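Local coordinates for PROTEIN (hypothetical protein EF0366) (Enterococcus faecalis, PDB 1VPY), which is of unknown function, belongs to the DUF72 family and folds as a TIM-type alpha/beta barrel, with zinc ions bound in the crystal, at residues T49-I54 / S82-W87. Residues are numbered along the deposited sequence; the frame is centred on the assembly and turned at random.
Sequences TAYYGI and SCQGEW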
loop_
_atom_site.group_PDB
_atom_site.type_symbol
_atom_site.label_atom_id
_atom_site.label_comp_id
_atom_site.label_asym_id
_atom_site.label_seq_id
_atom_site.Cartn_x
_atom_site.Cartn_y
_atom_site.Cartn_z
ATOM N N THR A 49 -11.815 0.354 -1.525
ATOM C CA THR A 49 -13.233 0.323 -1.172
ATOM C C THR A 49 -13.536 0.363 0.337
ATOM O O THR A 49 -14.461 1.051 0.759
ATOM C CB THR A 49 -13.929 -0.884 -1.866
ATOM O OG1 THR A 49 -15.263 -1.035 -1.379
ATOM C CG2 THR A 49 -13.163 -2.161 -1.617
ATOM N N ALA A 50 -12.746 -0.354 1.136
ATOM C CA ALA A 50 -12.976 -0.458 2.583
ATOM C C ALA A 50 -12.474 0.755 3.368
ATOM O O ALA A 50 -12.766 0.905 4.555
ATOM C CB ALA A 50 -12.372 -1.745 3.137
ATOM N N TYR A 51 -11.714 1.612 2.702
ATOM C CA TYR A 51 -11.275 2.867 3.284
ATOM C C TYR A 51 -12.477 3.762 3.562
ATOM O O TYR A 51 -12.466 4.551 4.513
ATOM C CB TYR A 51 -10.300 3.563 2.329
ATOM C CG TYR A 51 -9.780 4.908 2.782
ATOM C CD1 TYR A 51 -8.691 5.000 3.650
ATOM C CD2 TYR A 51 -10.359 6.090 2.320
ATOM C CE1 TYR A 51 -8.199 6.236 4.055
ATOM C CE2 TYR A 51 -9.879 7.329 2.722
ATOM C CZ TYR A 51 -8.799 7.393 3.586
ATOM O OH TYR A 51 -8.321 8.616 3.983
ATOM N N TYR A 52 -13.515 3.628 2.739
ATOM C CA TYR A 52 -14.686 4.509 2.824
ATOM C C TYR A 52 -15.764 3.958 3.720
ATOM O O TYR A 52 -16.574 4.713 4.256
ATOM C CB TYR A 52 -15.250 4.787 1.432
ATOM C CG TYR A 52 -14.236 5.464 0.567
ATOM C CD1 TYR A 52 -14.046 6.847 0.636
ATOM C CD2 TYR A 52 -13.428 4.721 -0.289
ATOM C CE1 TYR A 52 -13.091 7.472 -0.146
ATOM C CE2 TYR A 52 -12.470 5.333 -1.076
ATOM C CZ TYR A 52 -12.307 6.705 -1.001
ATOM O OH TYR A 52 -11.355 7.299 -1.788
ATOM N N GLY A 53 -15.765 2.637 3.867
ATOM C CA GLY A 53 -16.745 1.934 4.678
ATOM C C GLY A 53 -16.393 0.464 4.709
ATOM O O GLY A 53 -16.084 -0.130 3.676
ATOM N N ILE A 54 -16.431 -0.114 5.905
ATOM C CA ILE A 54 -16.095 -1.515 6.095
ATOM C C ILE A 54 -17.190 -2.388 5.484
ATOM O O ILE A 54 -18.338 -2.326 5.909
ATOM C CB ILE A 54 -15.881 -1.836 7.587
ATOM C CG1 ILE A 54 -14.723 -0.992 8.137
ATOM C CG2 ILE A 54 -15.624 -3.326 7.784
ATOM C CD1 ILE A 54 -14.540 -1.072 9.642
ATOM N N SER A 82 -6.512 4.911 10.088
ATOM C CA SER A 82 -5.355 5.746 9.767
ATOM C C SER A 82 -5.579 7.223 10.114
ATOM O O SER A 82 -5.026 8.120 9.468
ATOM C CB SER A 82 -4.959 5.575 8.301
ATOM O OG SER A 82 -6.088 5.703 7.466
ATOM N N CYS A 83 -6.394 7.455 11.143
ATOM C CA CYS A 83 -6.641 8.789 11.696
ATOM C C CYS A 83 -7.267 9.790 10.714
ATOM O O CYS A 83 -7.005 10.993 10.789
ATOM C CB CYS A 83 -5.357 9.359 12.323
ATOM S SG CYS A 83 -4.925 8.631 13.921
ATOM N N GLN A 84 -8.102 9.294 9.808
ATOM C CA GLN A 84 -8.722 10.145 8.791
ATOM C C GLN A 84 -10.244 10.105 8.835
ATOM O O GLN A 84 -10.905 11.129 8.632
ATOM C CB GLN A 84 -8.231 9.761 7.400
ATOM C CG GLN A 84 -6.828 10.235 7.109
ATOM C CD GLN A 84 -6.099 9.353 6.110
ATOM O OE1 GLN A 84 -5.971 8.141 6.302
ATOM N NE2 GLN A 84 -5.598 9.965 5.041
ATOM N N GLY A 85 -10.797 8.927 9.104
ATOM C CA GLY A 85 -12.243 8.753 9.145
ATOM C C GLY A 85 -12.959 9.588 10.192
ATOM O O GLY A 85 -12.367 10.018 11.190
ATOM N N GLU A 86 -14.244 9.824 9.944
ATOM C CA GLU A 86 -15.144 10.358 10.949
ATOM C C GLU A 86 -15.718 9.178 11.738
ATOM O O GLU A 86 -16.922 9.104 11.974
ATOM C CB GLU A 86 -16.274 11.137 10.266
ATOM C CG GLU A 86 -15.808 12.240 9.313
ATOM C CD GLU A 86 -15.444 13.544 10.021
ATOM O OE1 GLU A 86 -15.626 13.649 11.257
ATOM O OE2 GLU A 86 -14.977 14.475 9.327
ATOM N N TRP A 87 -14.841 8.264 12.155
ATOM C CA TRP A 87 -15.248 6.934 12.627
ATOM C C TRP A 87 -16.151 6.923 13.857
ATOM O O TRP A 87 -16.879 5.951 14.069
ATOM C CB TRP A 87 -14.025 6.033 12.860
ATOM C CG TRP A 87 -13.107 6.515 13.948
ATOM C CD1 TRP A 87 -11.980 7.265 13.789
ATOM C CD2 TRP A 87 -13.240 6.280 15.359
ATOM N NE1 TRP A 87 -11.402 7.515 15.010
ATOM C CE2 TRP A 87 -12.155 6.926 15.992
ATOM C CE3 TRP A 87 -14.173 5.592 16.151
ATOM C CZ2 TRP A 87 -11.972 6.904 17.381
ATOM C CZ3 TRP A 87 -13.994 5.574 17.534
ATOM C CH2 TRP A 87 -12.899 6.225 18.132
#
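Tyr51 reaches from the short helix 49-52 to the side chains of Ser82 and Gln84, which lie in the loop between strand 72-76 and helix 94-104. Its CB leaves the backbone with CG anti to N (chi1 178°), and this torsion carries the ring across to the loop. CG and the two CD atoms stay on the helix side: CD2 sits over the centre of the Tyr52 ring, 3.8 Å above its plane. Further out, CE1 meets the loop edge-on, with Tyr51 CE1 4.0 Å from Ser82 OG, an atom weakly hydrogen-bonded to Ser79 O. The tip goes to Gln84, where Tyr51 OH lies 3.2 Å from CD of the amide and 3.6 Å from CB of the same residue. The tyrosine hydroxyl is thus set against both the stem and the head of the glutamine. The two side chains cross at about a right angle, and ring and amide planes stand 81° apart, so the flat groups do not stack. Ser79 also holds the base of the tyrosine, bonding its backbone, while Lys76 makes a cation-pi contact with the ring. The patch is small, burying 102 Å² in all. It joins two segments that follow neighbouring parallel strands, 44-47 and 72-76, an arrangement of successive beta-alpha loops meeting at the C-terminal rim of a TIM barrel.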